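Local coordinates for protein arsenate reductase (ArsC) (Archaeoglobus fulgidus, PDB 1Y1L) that probably reduces arsenate to arsenite in arsenical detoxification, using a fold shared with the low molecular weight phosphotyrosine phosphatases, at residues 5-10 with 76-81; 13-18 with 112-117; 21-26 with 116-121; 38-43 with 53-58; 94-99 with 108-113. One frame throughout, in Å; residues are numbered along the deposited sequence.

Overall arrangement
Contacts 1 and 2 are buried. Contact 1 joins two parallel strands of the central sheet at the phosphate-binding loop, with a backbone hydrogen bond, whereas contact 2 packs helices 12-21 and 106-121 together through apolar side chains. Contact 3 extends that apolar packing outward, to the far end of helix 106-121, about 20 Å from contact 1 between centres. Contact 5 uses the same helix nearer its start, mostly buried too, but adds a salt bridge at its open side. Contact 4, partly buried, joins two loops flanking helix 42-49; it reaches contact 1 through Thr10 and contact 2 through Val14. Cadmium ions lie beside contacts 1 and 5, at subunit boundaries.

Contact 1. Residues 5-10 with 76-81; sequences VCIHNT and VCEESS. With CD (cadmium ion), chain E.
Ile7 turns CG1 to the side of its own backbone N (chi1 -61°) and runs straight on to CD1 (chi2 175°), while Glu78 folds at chi2 (-90°), and the two side chains cross at about a right angle, Ile7 CD1 lying 3.9 Å from Glu78 CD. The methyl lies against the carboxylate carbon, with CG and OE2 about as near, and Glu78 OE1 forms a salt bridge with Arg12. Behind this, Val76 N donates to Val5 O at 2.9 Å, a parallel-sheet bond, and Cys6 CB packs on Val76 CB at 4.1 Å. Cys6 opens the CX5R loop that ends at Arg12, the phosphate-binding P-loop of the low molecular weight phosphatase family, so Glu78 probably helps position the loop's arginine. Cys77, pointing away from this loop, forms the disulfide with Cys82, consistent with the oxidised form of a thiol-dependent arsenate reductase. A cadmium ion, also bound by Glu35 of the second subunit, is modelled over the His8 ring, about equally near carbons and nitrogens, so its binding mode is doubtful. Strand 2-6 lies between strands 29-33 and 73-77, with helix 12-21 leaving the loop and touching both Cys6 and Val76.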
# COMPACT_ATOMS: atom_id res chain seq x y z
N VAL A 5 6.90 11.09 -10.27
CA VAL A 5 7.80 11.06 -9.13
C VAL A 5 8.58 9.77 -9.05
O VAL A 5 8.08 8.69 -9.35
CB VAL A 5 7.04 11.37 -7.80
CG1 VAL A 5 5.58 11.02 -7.94
CG2 VAL A 5 7.65 10.62 -6.62
N CYS A 6 9.87 9.92 -8.78
CA CYS A 6 10.76 8.78 -8.62
C CYS A 6 11.52 9.05 -7.31
O CYS A 6 11.15 9.97 -6.56
CB CYS A 6 11.71 8.61 -9.81
SG CYS A 6 13.27 9.52 -9.65
N ILE A 7 12.53 8.25 -7.01
CA ILE A 7 13.26 8.45 -5.78
C ILE A 7 14.06 9.74 -5.79
O ILE A 7 13.60 10.78 -5.34
CB ILE A 7 14.23 7.30 -5.48
CG1 ILE A 7 13.49 5.98 -5.32
CG2 ILE A 7 15.05 7.62 -4.24
CD1 ILE A 7 14.42 4.80 -5.16
N HIS A 8 15.27 9.67 -6.32
CA HIS A 8 16.18 10.79 -6.36
C HIS A 8 15.85 11.98 -7.30
O HIS A 8 16.36 13.08 -7.10
CB HIS A 8 17.61 10.25 -6.49
CG HIS A 8 17.81 9.31 -7.65
ND1 HIS A 8 18.97 9.28 -8.39
CD2 HIS A 8 17.00 8.37 -8.20
CE1 HIS A 8 18.86 8.40 -9.36
NE2 HIS A 8 17.68 7.82 -9.26
N ASN A 9 14.93 11.80 -8.25
CA ASN A 9 14.52 12.87 -9.19
C ASN A 9 15.65 13.59 -9.93
O ASN A 9 15.87 14.80 -9.76
CB ASN A 9 13.64 13.92 -8.49
CG ASN A 9 13.22 15.07 -9.42
OD1 ASN A 9 12.95 16.18 -8.97
ND2 ASN A 9 13.20 14.80 -10.73
N THR A 10 16.33 12.87 -10.82
CA THR A 10 17.44 13.47 -11.54
C THR A 10 17.38 13.13 -13.03
O THR A 10 17.81 13.93 -13.87
CB THR A 10 18.78 12.99 -10.94
OG1 THR A 10 18.89 13.43 -9.58
CG2 THR A 10 19.93 13.55 -11.70
N VAL A 76 7.33 6.26 -10.84
CA VAL A 76 8.33 5.46 -11.53
C VAL A 76 9.06 4.62 -10.49
O VAL A 76 9.97 5.10 -9.80
CB VAL A 76 9.33 6.34 -12.32
CG1 VAL A 76 10.42 5.48 -12.90
CG2 VAL A 76 8.62 7.05 -13.45
N CYS A 77 8.60 3.37 -10.34
CA CYS A 77 9.16 2.42 -9.38
C CYS A 77 10.38 1.64 -9.88
O CYS A 77 10.67 1.59 -11.08
CB CYS A 77 8.08 1.38 -8.99
SG CYS A 77 6.43 2.14 -9.00
N GLU A 78 11.10 1.04 -8.93
CA GLU A 78 12.29 0.24 -9.20
C GLU A 78 11.88 -1.18 -9.57
O GLU A 78 10.70 -1.45 -9.79
CB GLU A 78 13.17 0.21 -7.94
CG GLU A 78 13.54 1.57 -7.38
CD GLU A 78 14.83 2.11 -7.95
OE1 GLU A 78 14.78 2.81 -8.99
OE2 GLU A 78 15.91 1.85 -7.36
N GLU A 79 12.85 -2.10 -9.63
CA GLU A 79 12.56 -3.49 -9.97
C GLU A 79 11.60 -4.15 -8.97
O GLU A 79 10.82 -5.04 -9.34
CB GLU A 79 13.85 -4.33 -10.04
CG GLU A 79 13.63 -5.75 -10.57
CD GLU A 79 14.82 -6.69 -10.33
OE1 GLU A 79 14.63 -7.72 -9.64
OE2 GLU A 79 15.93 -6.41 -10.84
N SER A 80 11.64 -3.70 -7.73
CA SER A 80 10.78 -4.25 -6.69
C SER A 80 10.66 -3.35 -5.47
O SER A 80 10.82 -3.80 -4.33
CB SER A 80 11.27 -5.65 -6.28
OG SER A 80 12.66 -5.66 -5.97
N SER A 81 10.33 -2.09 -5.70
CA SER A 81 10.18 -1.17 -4.59
C SER A 81 9.46 0.11 -4.97
O SER A 81 10.06 1.19 -5.05
CB SER A 81 11.53 -0.87 -3.95
OG SER A 81 12.51 -0.61 -4.93
CD CD E . 18.88 7.32 -7.28

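Contact 2. Residues 13-18 with 112-117; sequences SVMAEA and AEIEER
Ile114 fits against Met15 and Ala16 where helix 106-121 lies beside helix 12-21, two helices of the low molecular weight phosphotyrosine phosphatase fold, an alpha/beta fold built on a parallel four-stranded sheet. The isoleucine's CB, directed at the other helix, still stands back from it, 4.9 Å from Ala16 CB. From CB the branches part. CG2 is trans to the backbone N and goes to the alanine, reaching Ala16 CA at 3.4 Å and Ala16 CB at 3.5 Å, so this methyl settles on the helix backbone where the small residue lets the two helices come close. CG1 takes the other direction, beside the backbone N (chi1 -63°), and on its way meets Ile96 CD1 of the loop after strand 91-95. At the tip, CD1 lies against Met15 CB. Met15 crosses the isoleucine at about a right angle; its chain bends at chi3 (145°) and its end leads off to Leu111, Val44 and Leu47, bringing helix 42-49 into the same apolar cluster. Ala16 also touches Phe4 of strand 2-6 and Val118 one turn further along helix 106-121, so the alanine is enclosed by sheet and helix together. All three touching residues are buried and the contact is wholly apolar. Charged neighbours point elsewhere: Glu115 pairs with Arg51, and Arg117 makes a cation-pi contact with Trp94. Beyond Met15 CB, the sulfur passes the same methyl, with Met15 SD 4.0 Å from Ile114 CD1.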
# COMPACT_ATOMS: atom_id res chain seq x y z
N SER A 13 12.36 10.85 -13.91
CA SER A 13 11.32 11.76 -13.49
C SER A 13 11.28 12.90 -14.47
O SER A 13 10.26 13.19 -15.08
CB SER A 13 11.68 12.29 -12.11
OG SER A 13 12.32 11.28 -11.35
N VAL A 14 12.45 13.47 -14.67
CA VAL A 14 12.61 14.59 -15.56
C VAL A 14 12.36 14.25 -17.03
O VAL A 14 11.91 15.10 -17.78
CB VAL A 14 14.02 15.18 -15.44
CG1 VAL A 14 14.13 16.44 -16.29
CG2 VAL A 14 14.36 15.45 -13.97
N MET A 15 12.72 13.05 -17.45
CA MET A 15 12.51 12.67 -18.83
C MET A 15 11.03 12.61 -19.15
O MET A 15 10.57 13.24 -20.11
CB MET A 15 13.16 11.31 -19.16
CG MET A 15 14.68 11.32 -19.22
SD MET A 15 15.41 9.68 -19.52
CE MET A 15 16.82 10.07 -20.52
N ALA A 16 10.29 11.83 -18.37
CA ALA A 16 8.85 11.66 -18.58
C ALA A 16 8.13 13.01 -18.66
O ALA A 16 7.25 13.20 -19.51
CB ALA A 16 8.26 10.80 -17.50
N GLU A 17 8.50 13.93 -17.76
CA GLU A 17 7.90 15.26 -17.74
C GLU A 17 8.02 15.93 -19.10
O GLU A 17 7.02 16.21 -19.75
CB GLU A 17 8.56 16.11 -16.66
CG GLU A 17 8.17 17.56 -16.70
CD GLU A 17 8.79 18.37 -15.56
OE1 GLU A 17 8.22 19.44 -15.20
OE2 GLU A 17 9.84 17.96 -15.02
N ALA A 18 9.26 16.17 -19.52
CA ALA A 18 9.57 16.83 -20.79
C ALA A 18 8.92 16.18 -22.00
O ALA A 18 8.46 16.88 -22.91
CB ALA A 18 11.08 16.90 -20.97
N ALA A 112 13.59 5.92 -24.32
CA ALA A 112 12.63 5.35 -25.24
C ALA A 112 11.46 4.71 -24.54
O ALA A 112 10.32 4.91 -24.96
CB ALA A 112 13.29 4.36 -26.15
N GLU A 113 11.72 3.90 -23.51
CA GLU A 113 10.65 3.23 -22.77
C GLU A 113 9.71 4.24 -22.18
O GLU A 113 8.50 4.09 -22.24
CB GLU A 113 11.19 2.36 -21.66
CG GLU A 113 11.67 1.01 -22.12
CD GLU A 113 11.71 0.01 -20.99
OE1 GLU A 113 10.64 -0.26 -20.40
OE2 GLU A 113 12.82 -0.52 -20.70
N ILE A 114 10.29 5.25 -21.53
CA ILE A 114 9.50 6.31 -20.94
C ILE A 114 8.63 6.96 -22.02
O ILE A 114 7.48 7.31 -21.77
CB ILE A 114 10.42 7.37 -20.32
CG1 ILE A 114 11.23 6.75 -19.19
CG2 ILE A 114 9.60 8.54 -19.81
CD1 ILE A 114 12.09 7.75 -18.46
N GLU A 115 9.20 7.11 -23.21
CA GLU A 115 8.53 7.72 -24.36
C GLU A 115 7.38 6.86 -24.85
O GLU A 115 6.33 7.38 -25.20
CB GLU A 115 9.53 7.97 -25.49
CG GLU A 115 8.99 8.87 -26.61
CD GLU A 115 10.04 9.25 -27.63
OE1 GLU A 115 10.87 8.39 -27.99
OE2 GLU A 115 10.03 10.41 -28.10
N GLU A 116 7.61 5.56 -24.95
CA GLU A 116 6.59 4.63 -25.40
C GLU A 116 5.44 4.66 -24.40
O GLU A 116 4.28 4.52 -24.77
CB GLU A 116 7.15 3.21 -25.44
CG GLU A 116 6.12 2.14 -25.77
CD GLU A 116 6.33 0.84 -24.99
OE1 GLU A 116 7.19 0.03 -25.40
OE2 GLU A 116 5.65 0.63 -23.97
N ARG A 117 5.79 4.80 -23.13
CA ARG A 117 4.81 4.83 -22.06
C ARG A 117 4.09 6.17 -21.98
O ARG A 117 2.89 6.20 -21.74
CB ARG A 117 5.44 4.46 -20.72
CG ARG A 117 5.94 3.02 -20.68
CD ARG A 117 6.57 2.61 -19.36
NE ARG A 117 5.60 2.02 -18.44
CZ ARG A 117 5.87 1.01 -17.61
NH1 ARG A 117 4.92 0.54 -16.81
NH2 ARG A 117 7.08 0.45 -17.59

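Contact 3. Residues 21-26 with 116-121; sequences NAMAKS and ERVKKL
Met23 reaches across to helix 106-121 with the last two atoms of its side chain. The terminal methyl CE lies 3.5 Å from Val118 CG1 and 3.8 Å from Val118 CB, resting on one branch of the valine. The sulfur sits one residue further on, with Met23 SD 3.9 Å from Lys119 CA and 4.1 Å from Lys119 CB, so it passes over the helix surface where the lysine side chain starts. In the methionine CG lies beside the backbone N (chi1 -60°), and the chain then runs almost straight to SD (chi2 -169°) before turning at chi3 (-108°), which swings CE off the line of the chain and onto the valine; CE also comes within 4.2 Å of Glu115 O, on the preceding turn of the helix. Lys119 lends only its inner part. Its chain extends away and carries NZ 7.4 Å from Met23 SD. In the next shell, Val118 also packs on Ala16 and Phe20 of helix 12-21, and Val118 CG2 lies 3.9 Å from Ala16 O. Ala24, just after the methionine, packs on Val122. The segment 21-26 leads from the end region of helix 12-21 to strand 29-33 within a beta-alpha-beta crossover, so Met23 ties this connection to the last helix, near the C-terminus. Val118 is buried, Met23 half covered and Lys119 exposed, which implies an apolar contact with no polar bond between the segments, in which the methionine probably helps cover the valine, while the ammonium group remains at the surface, clear of the apolar patch.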
# COMPACT_ATOMS: atom_id res chain seq x y z
N ASN A 21 4.93 16.75 -21.81
CA ASN A 21 4.63 18.10 -22.23
C ASN A 21 4.73 18.32 -23.74
O ASN A 21 4.00 19.13 -24.31
CB ASN A 21 5.55 19.09 -21.52
CG ASN A 21 5.25 19.19 -20.05
OD1 ASN A 21 6.11 19.55 -19.24
ND2 ASN A 21 4.01 18.93 -19.69
N ALA A 22 5.68 17.65 -24.39
CA ALA A 22 5.84 17.79 -25.83
C ALA A 22 4.78 16.98 -26.59
O ALA A 22 4.67 17.10 -27.81
CB ALA A 22 7.23 17.34 -26.24
N MET A 23 4.01 16.17 -25.88
CA MET A 23 2.99 15.36 -26.52
C MET A 23 1.57 15.69 -26.11
O MET A 23 0.64 15.49 -26.88
CB MET A 23 3.27 13.89 -26.25
CG MET A 23 4.60 13.43 -26.79
SD MET A 23 4.76 11.66 -26.74
CE MET A 23 5.90 11.51 -25.42
N ALA A 24 1.40 16.17 -24.88
CA ALA A 24 0.08 16.54 -24.38
C ALA A 24 -0.35 17.94 -24.82
O ALA A 24 0.45 18.89 -24.80
CB ALA A 24 0.06 16.44 -22.86
N LYS A 25 -1.61 18.07 -25.22
CA LYS A 25 -2.14 19.35 -25.65
C LYS A 25 -2.73 20.12 -24.46
O LYS A 25 -2.37 21.27 -24.22
CB LYS A 25 -3.18 19.17 -26.76
CG LYS A 25 -3.66 20.48 -27.43
CD LYS A 25 -4.68 21.25 -26.55
CE LYS A 25 -4.88 22.70 -27.00
NZ LYS A 25 -5.59 23.51 -25.95
N SER A 26 -3.67 19.50 -23.76
CA SER A 26 -4.30 20.17 -22.61
C SER A 26 -3.63 19.89 -21.27
O SER A 26 -3.49 20.80 -20.45
CB SER A 26 -5.81 19.87 -22.56
OG SER A 26 -6.12 18.50 -22.76
N GLU A 116 7.61 5.56 -24.95
CA GLU A 116 6.59 4.63 -25.40
C GLU A 116 5.44 4.66 -24.40
O GLU A 116 4.28 4.52 -24.77
CB GLU A 116 7.15 3.21 -25.44
CG GLU A 116 6.12 2.14 -25.77
CD GLU A 116 6.33 0.84 -24.99
OE1 GLU A 116 7.19 0.03 -25.40
OE2 GLU A 116 5.65 0.63 -23.97
N ARG A 117 5.79 4.80 -23.13
CA ARG A 117 4.81 4.83 -22.06
C ARG A 117 4.09 6.17 -21.98
O ARG A 117 2.89 6.20 -21.74
CB ARG A 117 5.44 4.46 -20.72
CG ARG A 117 5.94 3.02 -20.68
CD ARG A 117 6.57 2.61 -19.36
NE ARG A 117 5.60 2.02 -18.44
CZ ARG A 117 5.87 1.01 -17.61
NH1 ARG A 117 4.92 0.54 -16.81
NH2 ARG A 117 7.08 0.45 -17.59
N VAL A 118 4.81 7.27 -22.15
CA VAL A 118 4.18 8.58 -22.10
C VAL A 118 3.23 8.72 -23.28
O VAL A 118 2.10 9.17 -23.12
CB VAL A 118 5.21 9.73 -22.10
CG1 VAL A 118 4.51 11.06 -22.27
CG2 VAL A 118 5.98 9.74 -20.79
N LYS A 119 3.69 8.33 -24.46
CA LYS A 119 2.91 8.39 -25.69
C LYS A 119 1.59 7.66 -25.47
O LYS A 119 0.52 8.20 -25.77
CB LYS A 119 3.71 7.72 -26.82
CG LYS A 119 3.02 7.62 -28.16
CD LYS A 119 4.03 7.16 -29.20
CE LYS A 119 3.38 6.89 -30.55
NZ LYS A 119 2.46 5.71 -30.49
N LYS A 120 1.69 6.44 -24.97
CA LYS A 120 0.52 5.61 -24.69
C LYS A 120 -0.37 6.30 -23.64
O LYS A 120 -1.59 6.45 -23.84
CB LYS A 120 1.00 4.25 -24.20
CG LYS A 120 -0.09 3.24 -23.97
CD LYS A 120 0.46 1.97 -23.32
CE LYS A 120 -0.68 1.07 -22.82
NZ LYS A 120 -0.19 -0.14 -22.11
N LEU A 121 0.24 6.75 -22.54
CA LEU A 121 -0.47 7.42 -21.45
C LEU A 121 -1.19 8.68 -21.89
O LEU A 121 -2.22 9.03 -21.33
CB LEU A 121 0.50 7.80 -20.32
CG LEU A 121 -0.05 8.66 -19.17
CD1 LEU A 121 -1.18 7.93 -18.45
CD2 LEU A 121 1.05 9.03 -18.19

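Contact 4. Residues 38-43 with 53-58; sequences ERVDET and LKAKEK
The apolar part of the contact rests on Val40, whose CB bond points at residues 53-58. With CG1 trans to the backbone N (chi1 162°), this branch lies 4.1 Å from Ala55 CB, and the other meets the backbone of residues 56 to 58. There Val40 CG2 sits 3.5 Å from Lys56 O and 4.2 Å from Lys58 C, a methyl packed on main chain with the lysine chains leading away. Val14 of helix 12-21 backs Ala55, and Pro59 adds to the cover of Val40. These two loops stand before and after helix 42-49 of the low molecular weight phosphatase fold, beside the P-loop, where Thr10 O and Asp41 N probably hydrogen-bond. Hydrogen bonds lie within residues 38-43 or lead outside; none joins the two segments. Asp41 is the N-cap of helix 42-49: OD1 takes the Thr43 N-H at 2.8 Å (151° at the hydrogen) with the anti lone pair, on the side away from OD2. Asp41 OD2 is hydrogen-bonded to Tyr107 OH, which fixes both ends of the carboxylate. Ion pairs are peripheral: Lys56 NZ and Glu57 OE1 are a long pair at 3.7 Å, and Glu38 OE1 forms a salt bridge with Lys36.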
# COMPACT_ATOMS: atom_id res chain seq x y z
N GLU A 38 21.11 17.39 -5.81
CA GLU A 38 21.62 18.70 -6.19
C GLU A 38 21.45 19.05 -7.67
O GLU A 38 21.00 20.15 -8.01
CB GLU A 38 23.11 18.81 -5.83
CG GLU A 38 23.60 17.90 -4.68
CD GLU A 38 23.33 18.46 -3.28
OE1 GLU A 38 22.17 18.37 -2.80
OE2 GLU A 38 24.28 18.97 -2.65
N ARG A 39 21.82 18.11 -8.54
CA ARG A 39 21.77 18.33 -9.99
C ARG A 39 20.94 17.37 -10.83
O ARG A 39 20.78 16.20 -10.50
CB ARG A 39 23.20 18.32 -10.55
CG ARG A 39 24.11 17.12 -10.13
CD ARG A 39 23.56 15.74 -10.59
NE ARG A 39 24.54 14.65 -10.52
CZ ARG A 39 24.23 13.35 -10.50
NH1 ARG A 39 25.19 12.43 -10.45
NH2 ARG A 39 22.96 12.96 -10.49
N VAL A 40 20.41 17.88 -11.94
CA VAL A 40 19.66 17.03 -12.86
C VAL A 40 20.74 16.37 -13.71
O VAL A 40 21.73 17.01 -14.06
CB VAL A 40 18.67 17.82 -13.73
CG1 VAL A 40 18.24 17.01 -14.93
CG2 VAL A 40 17.45 18.16 -12.91
N ASP A 41 20.55 15.09 -14.00
CA ASP A 41 21.52 14.33 -14.77
C ASP A 41 21.96 15.04 -16.03
O ASP A 41 21.14 15.60 -16.76
CB ASP A 41 20.99 12.92 -15.14
CG ASP A 41 22.16 11.97 -15.24
OD1 ASP A 41 22.93 12.06 -16.21
OD2 ASP A 41 22.30 11.12 -14.34
N GLU A 42 23.27 15.01 -16.25
CA GLU A 42 23.87 15.65 -17.41
C GLU A 42 23.61 14.82 -18.68
O GLU A 42 23.52 15.38 -19.77
CB GLU A 42 25.36 15.86 -17.19
CG GLU A 42 25.68 16.64 -15.91
CD GLU A 42 25.05 18.04 -15.86
OE1 GLU A 42 25.07 18.76 -16.89
OE2 GLU A 42 24.54 18.43 -14.78
N THR A 43 23.50 13.51 -18.52
CA THR A 43 23.23 12.64 -19.66
C THR A 43 21.84 12.92 -20.18
O THR A 43 21.60 12.91 -21.39
CB THR A 43 23.26 11.18 -19.26
OG1 THR A 43 24.48 10.92 -18.56
CG2 THR A 43 23.19 10.29 -20.49
N LEU A 53 14.74 19.48 -26.18
CA LEU A 53 14.03 19.57 -24.91
C LEU A 53 14.92 20.03 -23.76
O LEU A 53 16.05 19.58 -23.62
CB LEU A 53 13.41 18.22 -24.57
CG LEU A 53 12.45 17.60 -25.59
CD1 LEU A 53 12.07 16.21 -25.14
CD2 LEU A 53 11.21 18.46 -25.74
N LYS A 54 14.39 20.94 -22.94
CA LYS A 54 15.13 21.43 -21.78
C LYS A 54 14.61 20.68 -20.56
O LYS A 54 13.40 20.65 -20.32
CB LYS A 54 14.90 22.94 -21.56
CG LYS A 54 14.90 23.83 -22.81
CD LYS A 54 13.47 24.08 -23.30
CE LYS A 54 13.42 25.00 -24.51
NZ LYS A 54 12.01 25.33 -24.91
N ALA A 55 15.50 20.03 -19.83
CA ALA A 55 15.11 19.31 -18.63
C ALA A 55 14.80 20.33 -17.54
O ALA A 55 15.00 21.53 -17.73
CB ALA A 55 16.24 18.39 -18.18
N LYS A 56 14.29 19.85 -16.41
CA LYS A 56 13.97 20.72 -15.28
C LYS A 56 15.28 21.37 -14.81
O LYS A 56 16.35 20.77 -14.90
CB LYS A 56 13.31 19.92 -14.15
CG LYS A 56 13.00 20.71 -12.88
CD LYS A 56 11.93 20.02 -12.02
CE LYS A 56 11.68 20.78 -10.71
NZ LYS A 56 11.38 22.25 -10.84
N GLU A 57 15.18 22.60 -14.32
CA GLU A 57 16.35 23.35 -13.86
C GLU A 57 17.03 22.67 -12.68
O GLU A 57 18.25 22.59 -12.63
CB GLU A 57 15.97 24.78 -13.45
CG GLU A 57 14.95 25.47 -14.35
CD GLU A 57 13.52 24.92 -14.17
OE1 GLU A 57 13.07 24.78 -13.02
OE2 GLU A 57 12.85 24.64 -15.19
N LYS A 58 16.23 22.22 -11.72
CA LYS A 58 16.77 21.57 -10.53
C LYS A 58 15.77 20.59 -9.94
O LYS A 58 14.57 20.85 -9.96
CB LYS A 58 17.14 22.64 -9.49
CG LYS A 58 15.98 23.54 -9.11
CD LYS A 58 16.41 24.77 -8.33
CE LYS A 58 16.66 25.97 -9.25
NZ LYS A 58 17.83 25.79 -10.15

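Contact 5. Residues 94-99 with 108-113; sequences WHIENP and RRVLAE. With CD (cadmium ion), chain H.
The loop leaving strand 91-95, which in low molecular weight phosphatases carries an Asp-Pro pair that here probably corresponds to Asn98-Pro99, lays Ile96, Glu97 and Pro99 against Val110 and Arg109 of helix 106-121. Val110 lies at the centre. Its two methyls divide the work: CG2 meets Glu97 O at 3.4 Å and Pro99 CB at 3.7 Å, while CG1, trans to the backbone N (chi1 167°), touches Ile96 CG2 at 4.0 Å. The proline ring crosses the valine at about a right angle, several of its carbons resting on the same branch. At the outer edge, Glu97 stretches out fully and Arg109 bends back at chi2 (-114°) and chi3, forming a salt bridge from Glu97 OE2 to Arg109 NH2 at 2.8 Å. The oxygen stands over a face of the guanidinium, 3.4 Å from Arg109 CZ, with the two planes 58° apart, so the attraction is that of charge above a plane and not a paired in-plane grip. Glu113 OE2 lies 5.1 Å from Glu97 OE2, and the arginine's charge probably eases the repulsion between them. Arg109 is exposed, whereas Val110, Ile96 and Pro99 are buried. Further back on the strand, His95 NE2 binds a cadmium ion at 2.4 Å, with Asp88 of a third subunit as another ligand, and its ND1 hydrogen-bonds to Glu78 O. Pro99 and Asn98 both touch Arg12 at the end of the P-loop, the placement expected of the loop that borders the active-site pocket in the low molecular weight phosphatase fold.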
# COMPACT_ATOMS: atom_id res chain seq x y z
N TRP A 94 5.24 2.64 -12.73
CA TRP A 94 5.99 2.24 -13.90
C TRP A 94 7.31 1.66 -13.47
O TRP A 94 8.12 2.35 -12.86
CB TRP A 94 6.27 3.43 -14.81
CG TRP A 94 5.08 3.98 -15.47
CD1 TRP A 94 3.80 3.52 -15.37
CD2 TRP A 94 5.04 5.13 -16.32
NE1 TRP A 94 2.96 4.33 -16.10
CE2 TRP A 94 3.70 5.32 -16.69
CE3 TRP A 94 6.01 6.01 -16.80
CZ2 TRP A 94 3.30 6.37 -17.50
CZ3 TRP A 94 5.61 7.05 -17.61
CH2 TRP A 94 4.27 7.22 -17.96
N HIS A 95 7.53 0.39 -13.77
CA HIS A 95 8.80 -0.23 -13.42
C HIS A 95 9.78 0.07 -14.55
O HIS A 95 9.69 -0.48 -15.65
CB HIS A 95 8.60 -1.73 -13.22
CG HIS A 95 7.61 -2.07 -12.15
ND1 HIS A 95 7.85 -1.84 -10.81
CD2 HIS A 95 6.37 -2.61 -12.22
CE1 HIS A 95 6.81 -2.24 -10.10
NE2 HIS A 95 5.90 -2.71 -10.93
N ILE A 96 10.67 1.02 -14.29
CA ILE A 96 11.65 1.46 -15.28
C ILE A 96 13.08 1.36 -14.75
O ILE A 96 13.41 1.87 -13.67
CB ILE A 96 11.36 2.90 -15.71
CG1 ILE A 96 9.96 2.99 -16.33
CG2 ILE A 96 12.40 3.37 -16.71
CD1 ILE A 96 9.53 4.38 -16.71
N GLU A 97 13.92 0.71 -15.55
CA GLU A 97 15.34 0.51 -15.26
C GLU A 97 16.00 1.81 -14.88
O GLU A 97 15.85 2.80 -15.56
CB GLU A 97 16.02 -0.08 -16.49
CG GLU A 97 17.54 -0.16 -16.43
CD GLU A 97 18.12 -0.88 -17.63
OE1 GLU A 97 19.15 -1.57 -17.47
OE2 GLU A 97 17.56 -0.75 -18.74
N ASN A 98 16.73 1.78 -13.78
CA ASN A 98 17.43 2.96 -13.29
C ASN A 98 18.69 3.15 -14.13
O ASN A 98 19.62 2.36 -14.03
CB ASN A 98 17.80 2.74 -11.83
CG ASN A 98 18.21 3.99 -11.14
OD1 ASN A 98 18.34 5.05 -11.77
ND2 ASN A 98 18.39 3.91 -9.84
N PRO A 99 18.73 4.20 -15.00
CA PRO A 99 19.90 4.44 -15.84
C PRO A 99 21.13 4.94 -15.10
O PRO A 99 22.25 4.80 -15.59
CB PRO A 99 19.39 5.47 -16.83
CG PRO A 99 18.51 6.29 -16.00
CD PRO A 99 17.72 5.24 -15.23
N ARG A 108 19.55 6.21 -23.20
CA ARG A 108 18.69 6.36 -24.36
C ARG A 108 17.61 5.30 -24.35
O ARG A 108 16.46 5.57 -24.69
CB ARG A 108 19.51 6.28 -25.65
CG ARG A 108 20.27 7.57 -26.00
CD ARG A 108 20.86 7.53 -27.41
NE ARG A 108 21.29 8.85 -27.89
CZ ARG A 108 22.48 9.39 -27.65
NH1 ARG A 108 22.77 10.59 -28.13
NH2 ARG A 108 23.40 8.74 -26.95
N ARG A 109 17.99 4.08 -23.97
CA ARG A 109 17.04 2.98 -23.89
C ARG A 109 15.95 3.33 -22.87
O ARG A 109 14.76 3.08 -23.10
CB ARG A 109 17.77 1.69 -23.48
CG ARG A 109 16.94 0.42 -23.60
CD ARG A 109 16.68 -0.17 -22.23
NE ARG A 109 16.82 -1.63 -22.26
CZ ARG A 109 17.84 -2.30 -21.74
NH1 ARG A 109 17.87 -3.62 -21.84
NH2 ARG A 109 18.82 -1.66 -21.10
N VAL A 110 16.37 3.89 -21.73
CA VAL A 110 15.44 4.31 -20.69
C VAL A 110 14.55 5.41 -21.23
O VAL A 110 13.36 5.46 -20.94
CB VAL A 110 16.19 4.82 -19.45
CG1 VAL A 110 15.25 5.55 -18.51
CG2 VAL A 110 16.85 3.67 -18.74
N LEU A 111 15.13 6.31 -22.01
CA LEU A 111 14.39 7.41 -22.59
C LEU A 111 13.27 6.90 -23.48
O LEU A 111 12.15 7.41 -23.44
CB LEU A 111 15.32 8.29 -23.42
CG LEU A 111 14.65 9.48 -24.10
CD1 LEU A 111 14.11 10.40 -23.03
CD2 LEU A 111 15.63 10.23 -24.98
N ALA A 112 13.59 5.92 -24.32
CA ALA A 112 12.63 5.35 -25.24
C ALA A 112 11.46 4.71 -24.54
O ALA A 112 10.32 4.91 -24.96
CB ALA A 112 13.29 4.36 -26.15
N GLU A 113 11.72 3.90 -23.51
CA GLU A 113 10.65 3.23 -22.77
C GLU A 113 9.71 4.24 -22.18
O GLU A 113 8.50 4.09 -22.24
CB GLU A 113 11.19 2.36 -21.66
CG GLU A 113 11.67 1.01 -22.12
CD GLU A 113 11.71 0.01 -20.99
OE1 GLU A 113 10.64 -0.26 -20.40
OE2 GLU A 113 12.82 -0.52 -20.70
CD CD H . 4.99 -3.82 -9.02